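Local coordinates for Alpha/beta hydrolase (Streptomyces albidoflavus, PDB 6KSU), which probably acts as a stand-alone cyclase that closes non-ribosomal peptide chains into macrolactams, joining residues of opposite chirality, at residues E418-Y423 and S437-A442; D430-A435 and P444-F449; G391-Y396 and V405-A410; A171-N176 and G465-R470; P379-A384 and S426-D431. One frame throughout, in Å; residues are numbered along the deposited sequence.

Contact 1: E418-Y423 and S437-A442; sequences ESYSDY and SGEPGA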
# COMPACT_ATOMS: atom_id res chain seq x y z
N GLU A 418 -15.63 18.88 -3.72
CA GLU A 418 -16.92 19.09 -3.05
C GLU A 418 -16.90 20.00 -1.81
O GLU A 418 -17.71 20.93 -1.70
CB GLU A 418 -17.53 17.74 -2.67
CG GLU A 418 -18.88 17.87 -1.97
CD GLU A 418 -19.94 16.94 -2.53
OE1 GLU A 418 -21.00 16.77 -1.87
OE2 GLU A 418 -19.73 16.39 -3.63
N SER A 419 -16.02 19.76 -0.85
CA SER A 419 -16.07 20.58 0.36
C SER A 419 -14.79 21.36 0.58
O SER A 419 -14.51 21.77 1.71
CB SER A 419 -16.38 19.72 1.59
OG SER A 419 -17.49 18.87 1.33
N TYR A 420 -13.99 21.55 -0.46
CA TYR A 420 -12.72 22.25 -0.34
C TYR A 420 -12.77 23.55 -1.12
O TYR A 420 -13.52 23.68 -2.09
CB TYR A 420 -11.55 21.42 -0.88
CG TYR A 420 -11.11 20.29 0.01
CD1 TYR A 420 -9.79 20.20 0.44
CD2 TYR A 420 -11.99 19.31 0.40
CE1 TYR A 420 -9.38 19.15 1.25
CE2 TYR A 420 -11.60 18.26 1.20
CZ TYR A 420 -10.29 18.19 1.63
OH TYR A 420 -9.90 17.14 2.43
N SER A 421 -11.93 24.49 -0.69
CA SER A 421 -11.61 25.66 -1.51
C SER A 421 -11.13 25.23 -2.90
O SER A 421 -10.53 24.16 -3.09
CB SER A 421 -10.55 26.50 -0.81
OG SER A 421 -11.07 27.14 0.35
N ASP A 422 -11.43 26.06 -3.89
CA ASP A 422 -10.94 25.84 -5.24
C ASP A 422 -9.42 25.87 -5.25
O ASP A 422 -8.78 26.62 -4.50
CB ASP A 422 -11.48 26.92 -6.19
CG ASP A 422 -12.97 26.82 -6.39
OD1 ASP A 422 -13.61 25.90 -5.85
OD2 ASP A 422 -13.51 27.68 -7.12
N TYR A 423 -8.81 25.02 -6.09
CA TYR A 423 -7.37 25.07 -6.29
C TYR A 423 -7.06 25.85 -7.58
O TYR A 423 -7.76 25.70 -8.59
CB TYR A 423 -6.74 23.66 -6.40
CG TYR A 423 -6.96 22.64 -5.28
CD1 TYR A 423 -5.89 22.23 -4.46
CD2 TYR A 423 -8.19 22.04 -5.08
CE1 TYR A 423 -6.08 21.27 -3.45
CE2 TYR A 423 -8.39 21.07 -4.09
CZ TYR A 423 -7.34 20.70 -3.28
OH TYR A 423 -7.57 19.75 -2.31
N SER A 437 -3.92 25.10 -3.38
CA SER A 437 -5.18 25.30 -2.68
C SER A 437 -5.34 26.73 -2.21
O SER A 437 -4.38 27.38 -1.82
CB SER A 437 -5.31 24.42 -1.46
OG SER A 437 -6.58 24.69 -0.89
N GLY A 438 -6.60 27.21 -2.24
CA GLY A 438 -6.89 28.53 -1.72
C GLY A 438 -6.94 28.61 -0.21
O GLY A 438 -6.92 29.70 0.35
N GLU A 439 -7.02 27.45 0.45
CA GLU A 439 -6.89 27.38 1.90
C GLU A 439 -5.53 26.80 2.26
O GLU A 439 -5.22 25.67 1.86
CB GLU A 439 -8.02 26.53 2.49
CG GLU A 439 -8.22 25.15 1.86
CD GLU A 439 -9.44 24.43 2.41
OE1 GLU A 439 -10.59 24.74 2.01
OE2 GLU A 439 -9.27 23.57 3.28
N PRO A 440 -4.70 27.54 3.03
CA PRO A 440 -3.32 27.09 3.29
C PRO A 440 -3.21 25.83 4.15
O PRO A 440 -2.14 25.21 4.18
CB PRO A 440 -2.70 28.29 4.02
CG PRO A 440 -3.89 28.94 4.70
CD PRO A 440 -5.02 28.80 3.73
N GLY A 441 -4.25 25.46 4.87
CA GLY A 441 -4.10 24.20 5.56
C GLY A 441 -4.38 22.98 4.70
O GLY A 441 -4.46 21.86 5.21
N ALA A 442 -4.58 23.15 3.40
CA ALA A 442 -4.86 22.00 2.56
C ALA A 442 -3.65 21.68 1.70
O ALA A 442 -2.84 22.55 1.38
CB ALA A 442 -6.10 22.24 1.70
O HOH W 1 -8.71 23.29 -1.25
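Around S421 and E439 the two segments are gripped closely, and a single carboxylate oxygen does most of the work. E439 OE1 accepts two bonds from one residue: S421 N reaches it at 3.0 Å from above the carboxylate plane, 42° out of it, while S421 OG, also 3.0 Å from E439 OE1, comes in on the anti lone pair. With CG set between the backbone N and the carbonyl carbon of E439 (chi1 51°) and the chain extended beyond it, the carboxylate is carried across to the 418-423 segment. A second firm patch lies at Y423, whose CD1 packs 3.6 Å from S437 CA; its hydroxyl is hydrogen-bonded to R417. Here strand 420-427 and the end of strand 432-437, neighbours in the C-terminal antiparallel barrel, form their last pairing, Y423 with S437, a non-hydrogen-bonded antiparallel pair. Past it the partner chain leaves the sheet: S437 OG accepts from E439 N in an ST turn, and a type I turn runs from E439 to A442. G438 N still reaches D422 O at 3.2 Å, though the bond is bent to 139°. Between the diverging backbones the link becomes watery, one water donating to S421 O and lying 2.6 Å from S437 OG. The outer side is looser still. At the edge of the Y420 ring, A442 CB sits 4.4 Å from Y420 CD1, and this exposed ring also makes a cation-pi contact with R417.

Contact 2: D430-A435 and P444-F449; sequences DDLFVA and PITGRF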
# COMPACT_ATOMS: atom_id res chain seq x y z
N ASP A 430 5.01 18.07 -20.31
CA ASP A 430 4.87 16.62 -20.10
C ASP A 430 3.53 16.26 -19.46
O ASP A 430 3.40 15.22 -18.80
CB ASP A 430 6.03 16.06 -19.27
CG ASP A 430 7.38 16.24 -19.95
OD1 ASP A 430 7.46 16.06 -21.19
OD2 ASP A 430 8.37 16.57 -19.25
N ASP A 431 2.52 17.12 -19.67
CA ASP A 431 1.17 16.94 -19.14
C ASP A 431 1.15 16.94 -17.60
O ASP A 431 0.24 16.38 -16.98
CB ASP A 431 0.51 15.65 -19.67
CG ASP A 431 -0.10 15.81 -21.09
OD1 ASP A 431 -0.29 14.78 -21.77
OD2 ASP A 431 -0.39 16.95 -21.53
N LEU A 432 2.13 17.58 -16.97
CA LEU A 432 2.09 17.74 -15.52
C LEU A 432 1.16 18.88 -15.12
O LEU A 432 0.81 19.74 -15.92
CB LEU A 432 3.49 18.01 -14.98
CG LEU A 432 4.35 16.78 -14.71
CD1 LEU A 432 5.82 17.04 -15.05
CD2 LEU A 432 4.18 16.39 -13.25
N PHE A 433 0.77 18.88 -13.85
CA PHE A 433 0.00 19.98 -13.31
C PHE A 433 0.22 20.07 -11.82
O PHE A 433 0.41 19.05 -11.14
CB PHE A 433 -1.50 19.86 -13.59
CG PHE A 433 -2.20 18.82 -12.76
CD1 PHE A 433 -2.52 17.58 -13.30
CD2 PHE A 433 -2.56 19.08 -11.44
CE1 PHE A 433 -3.19 16.64 -12.56
CE2 PHE A 433 -3.21 18.13 -10.68
CZ PHE A 433 -3.53 16.91 -11.24
N VAL A 434 0.14 21.29 -11.32
CA VAL A 434 0.16 21.56 -9.89
C VAL A 434 -1.10 22.36 -9.56
O VAL A 434 -1.40 23.36 -10.23
CB VAL A 434 1.42 22.32 -9.49
CG1 VAL A 434 1.35 22.79 -8.03
CG2 VAL A 434 2.63 21.45 -9.73
N ALA A 435 -1.85 21.90 -8.56
CA ALA A 435 -3.05 22.59 -8.08
C ALA A 435 -2.72 23.17 -6.71
O ALA A 435 -2.46 22.41 -5.76
CB ALA A 435 -4.24 21.63 -8.00
N PRO A 444 -1.47 20.97 -1.57
CA PRO A 444 -1.54 21.11 -3.03
C PRO A 444 -1.44 19.74 -3.69
O PRO A 444 -1.03 18.76 -3.07
CB PRO A 444 -0.32 21.98 -3.36
CG PRO A 444 0.65 21.69 -2.24
CD PRO A 444 -0.19 21.43 -1.02
N ILE A 445 -1.83 19.69 -4.97
CA ILE A 445 -1.91 18.43 -5.71
C ILE A 445 -0.99 18.52 -6.93
O ILE A 445 -1.24 19.30 -7.85
CB ILE A 445 -3.34 18.10 -6.14
CG1 ILE A 445 -4.24 17.92 -4.90
CG2 ILE A 445 -3.35 16.85 -7.01
CD1 ILE A 445 -5.73 17.76 -5.22
N THR A 446 0.06 17.70 -6.94
CA THR A 446 0.84 17.48 -8.15
C THR A 446 0.38 16.19 -8.81
O THR A 446 0.40 15.13 -8.20
CB THR A 446 2.33 17.42 -7.87
OG1 THR A 446 2.79 18.72 -7.48
CG2 THR A 446 3.07 16.96 -9.14
N GLY A 447 -0.05 16.30 -10.06
CA GLY A 447 -0.48 15.15 -10.81
C GLY A 447 -0.12 15.30 -12.27
O GLY A 447 0.67 16.17 -12.64
N ARG A 448 -0.67 14.43 -13.12
CA ARG A 448 -0.53 14.55 -14.56
C ARG A 448 -1.84 14.19 -15.24
O ARG A 448 -2.70 13.51 -14.68
CB ARG A 448 0.59 13.67 -15.14
CG ARG A 448 0.31 12.16 -15.03
CD ARG A 448 1.35 11.37 -15.76
NE ARG A 448 1.10 9.94 -15.67
CZ ARG A 448 1.90 9.01 -16.18
NH1 ARG A 448 3.01 9.35 -16.82
NH2 ARG A 448 1.58 7.73 -16.04
N PHE A 449 -1.99 14.70 -16.45
CA PHE A 449 -3.01 14.23 -17.38
C PHE A 449 -2.45 13.12 -18.25
O PHE A 449 -1.25 13.06 -18.53
CB PHE A 449 -3.51 15.38 -18.24
CG PHE A 449 -4.15 16.46 -17.43
CD1 PHE A 449 -5.47 16.35 -17.05
CD2 PHE A 449 -3.41 17.53 -16.98
CE1 PHE A 449 -6.05 17.32 -16.27
CE2 PHE A 449 -3.98 18.50 -16.20
CZ PHE A 449 -5.30 18.40 -15.84
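F433 lies across the backbone of the opposite strand, its ring face turned to G447. CG of F433 stands between its backbone N and carbonyl carbon (chi1 73°), which folds the ring over the neighbouring strand, and G447 CA sits 3.8 Å from the ring centroid in a CH-pi contact. G447, with no side chain, lets the ring lie directly on the backbone. The F433 side chain crosses that of F449 at about a right angle, but the rings themselves are oblique, with planes at 48° and F433 CD1 3.4 Å from F449 CE2. On the other flank, F433 CE2 touches I445 CG2 at 3.9 Å, so the ring is held between the side chains of I445 and F449; L425 of strand 420-427 and L461 of strand 458-463 also reach it. F449 in turn meets the H392 ring edge-to-face. The opposite face of the sheet carries L432, V434, T446 and R448: V434 CG2 approaches T446 OG1 at 3.5 Å, while the extended R448 chain carries NE to a hydrogen bond with Q462 OE1. Five backbone bonds fix the register, from I445 N to A435 O (2.9 Å) at one end to F449 N to D431 O (2.8 Å) at the other. Hydrogen-bonded pairs F433-G447 and A435-I445 alternate with non-hydrogen-bonded L432-R448 and V434-T446, the pattern of an antiparallel beta hairpin, here strands 432-437 and 445-451 of the C-terminal barrel.

Contact 3: G391-Y396 and V405-A410; sequences GHLGTY and VTHDAA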
# COMPACT_ATOMS: atom_id res chain seq x y z
N GLY A 391 -9.79 22.71 -23.23
CA GLY A 391 -10.17 21.33 -23.46
C GLY A 391 -9.87 20.42 -22.29
O GLY A 391 -10.20 19.23 -22.34
N HIS A 392 -9.23 20.95 -21.25
CA HIS A 392 -9.05 20.22 -20.01
C HIS A 392 -10.30 20.27 -19.14
O HIS A 392 -10.38 19.52 -18.17
CB HIS A 392 -7.86 20.77 -19.24
CG HIS A 392 -6.53 20.32 -19.77
ND1 HIS A 392 -5.91 20.92 -20.84
CD2 HIS A 392 -5.70 19.32 -19.37
CE1 HIS A 392 -4.76 20.32 -21.08
NE2 HIS A 392 -4.61 19.34 -20.20
N LEU A 393 -11.26 21.13 -19.46
CA LEU A 393 -12.44 21.28 -18.62
C LEU A 393 -13.22 19.97 -18.59
O LEU A 393 -13.24 19.21 -19.56
CB LEU A 393 -13.34 22.42 -19.11
CG LEU A 393 -12.71 23.80 -19.33
CD1 LEU A 393 -13.56 24.72 -20.23
CD2 LEU A 393 -12.45 24.49 -18.00
N GLY A 394 -13.88 19.73 -17.49
CA GLY A 394 -14.67 18.52 -17.35
C GLY A 394 -14.65 18.02 -15.92
O GLY A 394 -14.01 18.60 -15.04
N THR A 395 -15.40 16.94 -15.70
CA THR A 395 -15.52 16.28 -14.42
C THR A 395 -14.72 14.98 -14.47
O THR A 395 -14.86 14.20 -15.41
CB THR A 395 -16.99 15.98 -14.10
OG1 THR A 395 -17.72 17.21 -14.07
CG2 THR A 395 -17.11 15.30 -12.75
N TYR A 396 -13.87 14.75 -13.48
CA TYR A 396 -13.08 13.52 -13.44
C TYR A 396 -13.47 12.72 -12.21
O TYR A 396 -13.78 13.29 -11.16
CB TYR A 396 -11.58 13.80 -13.45
CG TYR A 396 -11.12 14.59 -14.66
CD1 TYR A 396 -10.35 13.99 -15.65
CD2 TYR A 396 -11.44 15.94 -14.81
CE1 TYR A 396 -9.92 14.70 -16.75
CE2 TYR A 396 -11.02 16.67 -15.92
CZ TYR A 396 -10.26 16.04 -16.89
OH TYR A 396 -9.82 16.73 -17.99
N VAL A 405 -12.39 20.31 -13.40
CA VAL A 405 -11.52 21.30 -13.98
C VAL A 405 -12.42 22.35 -14.59
O VAL A 405 -13.13 22.08 -15.56
CB VAL A 405 -10.56 20.72 -15.02
CG1 VAL A 405 -9.87 21.85 -15.77
CG2 VAL A 405 -9.55 19.82 -14.32
N THR A 406 -12.39 23.54 -14.02
CA THR A 406 -13.25 24.63 -14.43
C THR A 406 -12.39 25.81 -14.85
O THR A 406 -11.16 25.75 -14.86
CB THR A 406 -14.21 25.03 -13.31
OG1 THR A 406 -13.47 25.72 -12.28
CG2 THR A 406 -14.90 23.81 -12.74
N HIS A 407 -13.07 26.90 -15.19
CA HIS A 407 -12.42 28.17 -15.42
C HIS A 407 -13.33 29.28 -14.93
O HIS A 407 -14.53 29.08 -14.73
CB HIS A 407 -12.04 28.40 -16.89
CG HIS A 407 -13.18 28.34 -17.86
ND1 HIS A 407 -14.19 27.41 -17.78
CD2 HIS A 407 -13.44 29.08 -18.96
CE1 HIS A 407 -15.03 27.58 -18.78
NE2 HIS A 407 -14.60 28.59 -19.52
N ASP A 408 -12.74 30.43 -14.70
CA ASP A 408 -13.51 31.60 -14.30
C ASP A 408 -13.69 32.51 -15.52
O ASP A 408 -13.27 32.20 -16.64
CB ASP A 408 -12.83 32.32 -13.13
CG ASP A 408 -11.45 32.83 -13.47
OD1 ASP A 408 -10.99 32.64 -14.61
OD2 ASP A 408 -10.81 33.43 -12.58
N ALA A 409 -14.32 33.67 -15.29
CA ALA A 409 -14.60 34.60 -16.38
C ALA A 409 -13.32 35.17 -16.99
O ALA A 409 -13.30 35.47 -18.18
CB ALA A 409 -15.50 35.72 -15.89
N ALA A 410 -12.25 35.30 -16.21
CA ALA A 410 -10.96 35.70 -16.76
C ALA A 410 -10.31 34.60 -17.62
O ALA A 410 -9.25 34.85 -18.20
CB ALA A 410 -10.01 36.10 -15.63
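L393 and H407 meet through two different first torsions. The leucine has CG anti to its carbonyl carbon (chi1 -53°), and the histidine has CG between N and the carbonyl carbon (chi1 58°); together these bring the leucine methyls to the imidazole, the two side chains lying nearly perpendicular. L393 CD1 lies over the ring face, 3.9 Å from the H407 centroid in a CH-pi contact, and L393 CD2 comes to 3.4 Å from H407 ND1. H407 is exposed, so this methyl-on-imidazole contact forms the outer part of the interface. V405 supplies the inner part. V405 CG1 packs 3.4 Å from H392 O, and V405 CG2 touches Y396 CE2 at 3.8 Å. The pairing belongs to a beta hairpin of strands 394-398 and 401-407, which occupies the first two positions of the eight-stranded antiparallel barrel. G394 and V405 form a hydrogen-bonded pair within it: G394 N donates to V405 O at 3.1 Å, and V405 N returns to G394 O at 2.9 Å. G394 takes a positive phi, a backbone shape readily open to glycine. Before the strand, H392 O is covered by V405 and also accepts from Y396 OH at 2.9 Å, a bond that ties the segment leading into the strand to the hydroxyl end of Y396. R470, from the closing strand of the barrel, donates to L393 O.

Contact 4: A171-N176 and G465-R470; sequences AFSYSN and GRAMHR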
# COMPACT_ATOMS: atom_id res chain seq x y z
N ALA A 171 -3.53 1.94 -17.79
CA ALA A 171 -2.84 2.83 -16.86
C ALA A 171 -2.89 2.28 -15.43
O ALA A 171 -3.79 1.53 -15.05
CB ALA A 171 -3.45 4.23 -16.90
N PHE A 172 -1.92 2.71 -14.63
CA PHE A 172 -1.91 2.39 -13.21
C PHE A 172 -2.98 3.19 -12.47
O PHE A 172 -3.10 4.40 -12.67
CB PHE A 172 -0.53 2.68 -12.63
CG PHE A 172 -0.43 2.42 -11.14
CD1 PHE A 172 -0.04 1.17 -10.66
CD2 PHE A 172 -0.74 3.42 -10.23
CE1 PHE A 172 0.05 0.90 -9.30
CE2 PHE A 172 -0.64 3.17 -8.84
CZ PHE A 172 -0.25 1.91 -8.38
N SER A 173 -3.77 2.52 -11.65
CA SER A 173 -4.61 3.21 -10.68
C SER A 173 -4.75 2.35 -9.43
O SER A 173 -5.26 1.23 -9.50
CB SER A 173 -5.99 3.56 -11.26
OG SER A 173 -6.75 4.30 -10.33
N TYR A 174 -4.30 2.87 -8.29
CA TYR A 174 -4.31 2.09 -7.06
C TYR A 174 -5.74 1.74 -6.68
O TYR A 174 -6.64 2.57 -6.78
CB TYR A 174 -3.63 2.88 -5.95
CG TYR A 174 -3.30 2.11 -4.70
CD1 TYR A 174 -1.99 1.70 -4.43
CD2 TYR A 174 -4.29 1.80 -3.77
CE1 TYR A 174 -1.67 1.00 -3.26
CE2 TYR A 174 -3.97 1.10 -2.58
CZ TYR A 174 -2.66 0.71 -2.34
OH TYR A 174 -2.35 0.03 -1.19
N SER A 175 -5.94 0.50 -6.22
CA SER A 175 -7.30 -0.01 -6.03
C SER A 175 -7.31 -1.02 -4.89
O SER A 175 -6.76 -2.11 -5.01
CB SER A 175 -7.82 -0.63 -7.34
OG SER A 175 -9.08 -1.26 -7.14
N ASN A 176 -7.91 -0.64 -3.76
CA ASN A 176 -8.17 -1.61 -2.70
C ASN A 176 -9.15 -2.67 -3.19
O ASN A 176 -9.02 -3.85 -2.85
CB ASN A 176 -8.74 -0.88 -1.47
CG ASN A 176 -7.70 -0.02 -0.78
OD1 ASN A 176 -6.61 -0.48 -0.48
ND2 ASN A 176 -8.03 1.25 -0.55
N GLY A 465 -1.07 8.28 -7.22
CA GLY A 465 -1.23 6.95 -7.78
C GLY A 465 -2.64 6.53 -8.11
O GLY A 465 -2.84 5.38 -8.50
N ARG A 466 -3.64 7.40 -7.96
CA ARG A 466 -4.98 7.09 -8.44
C ARG A 466 -5.23 7.77 -9.78
O ARG A 466 -4.69 8.84 -10.05
CB ARG A 466 -6.06 7.53 -7.44
CG ARG A 466 -6.40 6.46 -6.41
CD ARG A 466 -5.38 6.46 -5.27
NE ARG A 466 -5.87 5.76 -4.08
CZ ARG A 466 -5.10 5.46 -3.04
NH1 ARG A 466 -3.82 5.83 -3.05
NH2 ARG A 466 -5.60 4.80 -1.98
N ALA A 467 -6.05 7.12 -10.62
CA ALA A 467 -6.57 7.71 -11.84
C ALA A 467 -8.00 8.18 -11.59
O ALA A 467 -8.72 7.64 -10.74
CB ALA A 467 -6.56 6.72 -13.03
N MET A 468 -8.40 9.20 -12.32
CA MET A 468 -9.78 9.67 -12.30
C MET A 468 -10.24 9.80 -13.74
O MET A 468 -9.57 10.44 -14.54
CB MET A 468 -9.89 11.00 -11.55
CG MET A 468 -9.12 10.97 -10.23
SD MET A 468 -9.70 12.02 -8.91
CE MET A 468 -11.47 11.86 -9.01
N HIS A 469 -11.40 9.21 -14.04
CA HIS A 469 -11.90 9.15 -15.41
C HIS A 469 -12.67 10.42 -15.79
O HIS A 469 -13.66 10.76 -15.15
CB HIS A 469 -12.81 7.93 -15.56
CG HIS A 469 -13.16 7.62 -16.98
ND1 HIS A 469 -14.21 6.79 -17.32
CD2 HIS A 469 -12.59 8.02 -18.14
CE1 HIS A 469 -14.27 6.70 -18.64
NE2 HIS A 469 -13.31 7.43 -19.16
N ARG A 470 -12.24 11.09 -16.86
CA ARG A 470 -13.02 12.20 -17.42
C ARG A 470 -14.40 11.71 -17.87
O ARG A 470 -14.50 10.81 -18.72
CB ARG A 470 -12.29 12.84 -18.59
CG ARG A 470 -12.91 14.12 -19.11
CD ARG A 470 -11.94 14.81 -20.04
NE ARG A 470 -12.40 16.12 -20.51
CZ ARG A 470 -11.86 16.78 -21.53
NH1 ARG A 470 -10.83 16.24 -22.19
NH2 ARG A 470 -12.32 17.97 -21.88
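The backbones of F172-Y174 and G465-A467 run close without forming a sheet ladder, joined directly by one main-chain bond, Y174 N to G465 O at 2.9 Å, and nearest at S173 and R466. G465, at positive phi, lies close against the F172 ring edge. Its carbonyl oxygen has a second neighbour, F172 CE2, at 3.1 Å. The S173 hydroxyl takes the next backbone N-H: OG, trans to the serine's own N (chi1 -176°), accepts from A467 N at 2.9 Å in a nearly straight bond of 169°. A467 CB then rests 3.6 Å from the same S173 OG. Further along, the R466 chain bends at chi2 so that its guanidinium lies alongside the tyrosine, pointing the same way, with the two planes 24° apart. Y174 CD2 stands over one guanidinium face, 3.7 Å from R466 NH2. The arginine's NE forms a salt bridge with D140, whose OD1 also accepts from N176 N, while the Y174 ring stacks with H134. Y174 falls in a sequence pattern with S83 and K86 that resembles the SxxK and (S/Y)xN signatures of beta-lactamases and penicillin-binding proteins, and N176 OD1 bonds K86 NZ; on that motif, 171-176 is probably an active-site segment. In this buried interface Y174 N and A467 N find acceptors in G465 O and S173 OG and R466 is balanced by D140, bonds that would be expected to help set how the barrel sits against the beta-lactamase-like domain.

Contact 5: P379-A384 and S426-D431; sequences PVPDSA and SLHEDD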
# COMPACT_ATOMS: atom_id res chain seq x y z
N PRO A 379 7.75 14.77 -9.04
CA PRO A 379 8.48 15.72 -9.88
C PRO A 379 8.10 17.15 -9.55
O PRO A 379 6.97 17.45 -9.16
CB PRO A 379 8.05 15.35 -11.30
CG PRO A 379 6.71 14.69 -11.12
CD PRO A 379 6.80 13.95 -9.82
N VAL A 380 9.07 18.04 -9.68
CA VAL A 380 8.84 19.48 -9.62
C VAL A 380 9.09 20.03 -11.02
O VAL A 380 10.16 19.77 -11.60
CB VAL A 380 9.73 20.15 -8.58
CG1 VAL A 380 9.39 21.63 -8.45
CG2 VAL A 380 9.58 19.45 -7.23
N PRO A 381 8.15 20.76 -11.62
CA PRO A 381 8.27 21.14 -13.04
C PRO A 381 9.30 22.25 -13.24
O PRO A 381 9.29 23.26 -12.54
CB PRO A 381 6.86 21.61 -13.40
CG PRO A 381 5.98 21.14 -12.29
CD PRO A 381 6.83 21.10 -11.06
N ASP A 382 10.17 22.05 -14.24
CA ASP A 382 11.17 23.06 -14.58
C ASP A 382 10.52 24.28 -15.21
O ASP A 382 10.90 25.42 -14.91
CB ASP A 382 12.20 22.51 -15.58
CG ASP A 382 12.77 21.18 -15.18
OD1 ASP A 382 13.68 20.70 -15.89
OD2 ASP A 382 12.33 20.60 -14.16
N SER A 383 9.55 24.06 -16.09
CA SER A 383 9.08 25.02 -17.06
C SER A 383 8.06 25.98 -16.45
O SER A 383 7.56 25.79 -15.34
CB SER A 383 8.46 24.29 -18.25
OG SER A 383 7.34 23.53 -17.82
N ALA A 384 7.75 27.02 -17.23
CA ALA A 384 6.72 28.00 -16.92
C ALA A 384 5.34 27.41 -17.22
O ALA A 384 5.21 26.51 -18.05
CB ALA A 384 6.94 29.26 -17.75
N SER A 426 -2.21 25.03 -12.41
CA SER A 426 -1.15 25.39 -13.34
C SER A 426 -0.85 24.19 -14.22
O SER A 426 -0.54 23.11 -13.70
CB SER A 426 0.12 25.83 -12.63
OG SER A 426 -0.07 27.06 -12.00
N LEU A 427 -0.93 24.39 -15.53
CA LEU A 427 -0.60 23.35 -16.50
C LEU A 427 0.86 23.48 -16.89
O LEU A 427 1.34 24.59 -17.15
CB LEU A 427 -1.49 23.46 -17.73
CG LEU A 427 -2.96 23.09 -17.54
CD1 LEU A 427 -3.65 23.02 -18.87
CD2 LEU A 427 -3.09 21.76 -16.79
N HIS A 428 1.57 22.36 -16.93
CA HIS A 428 3.01 22.33 -17.17
C HIS A 428 3.32 21.34 -18.29
O HIS A 428 2.44 20.63 -18.78
CB HIS A 428 3.78 21.97 -15.90
CG HIS A 428 3.96 23.13 -14.97
ND1 HIS A 428 3.13 23.36 -13.90
CD2 HIS A 428 4.86 24.15 -14.97
CE1 HIS A 428 3.51 24.45 -13.26
NE2 HIS A 428 4.55 24.96 -13.90
N GLU A 429 4.60 21.29 -18.67
CA GLU A 429 5.02 20.42 -19.75
C GLU A 429 4.98 18.96 -19.31
O GLU A 429 4.92 18.63 -18.12
CB GLU A 429 6.43 20.80 -20.22
CG GLU A 429 6.42 22.01 -21.19
CD GLU A 429 7.80 22.40 -21.70
OE1 GLU A 429 8.44 21.58 -22.39
OE2 GLU A 429 8.25 23.54 -21.42
N ASP A 430 5.01 18.07 -20.31
CA ASP A 430 4.87 16.62 -20.10
C ASP A 430 3.53 16.26 -19.46
O ASP A 430 3.40 15.22 -18.80
CB ASP A 430 6.03 16.06 -19.27
CG ASP A 430 7.38 16.24 -19.95
OD1 ASP A 430 7.46 16.06 -21.19
OD2 ASP A 430 8.37 16.57 -19.25
N ASP A 431 2.52 17.12 -19.67
CA ASP A 431 1.17 16.94 -19.14
C ASP A 431 1.15 16.94 -17.60
O ASP A 431 0.24 16.38 -16.98
CB ASP A 431 0.51 15.65 -19.67
CG ASP A 431 -0.10 15.81 -21.09
OD1 ASP A 431 -0.29 14.78 -21.77
OD2 ASP A 431 -0.39 16.95 -21.53
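H428, S383 and E429 bury the most surface here, with P381 close behind, and the imidazole of H428 is the centre of the contact. P381 lies crosswise to it: P381 CB rests over one ring face, 3.8 Å from the H428 centroid and 24° off the normal, a CH-pi contact, while P381 CG lies 3.9 Å from H428 CG. The ring edge is turned to S383, whose carbonyl oxygen comes 3.2 Å from H428 CD2. With CG anti to its carbonyl carbon (chi1 -81°), H428 aims its ring at the 379-384 segment, and the proline and the serine carbonyl engage it from different directions, one over the face and one at the edge. These residues belong to the linking loop that leads from helix 355-365 to the first barrel strand, 394-398, and they pass the end of strand 420-427 where it gives way to the connection toward strand 432-437. The touching parts run at 106° to one another, a crossing without strand pairing. S383 also packs beside E429. S383 CB lies 3.3 Å from E429 OE2, and its hydroxyl stays a little further from that carboxylate, 3.7 Å between S383 OG and E429 OE2. E429 is exposed and its extended chain beyond CG lies along the serine. A384 approaches more loosely, with A384 O 3.9 Å from H428 CD2. L427, by contrast, turns away into the barrel, where it packs on F433 and H392.

In the fold
Contact 4 is the buried one, joining the beta-lactamase-like domain to the last barrel strand through polar bonds and a guanidinium-ring pairing. Contacts 2 and 3 are hairpins of the same barrel, both partly buried; they meet where F449 packs on H392, and contact 3 touches contact 4 through R470, since strands 394-398 and 466-470 are neighbours. Contact 2 combines the full backbone ladder with an aromatic interior, whereas contact 3 has a single pair. Contacts 1 and 5 both use strand 420-427, near its two ends: the first, partly buried, is knitted by a carboxylate and water, the second, a surface contact, by CH-pi packing of the linking loop.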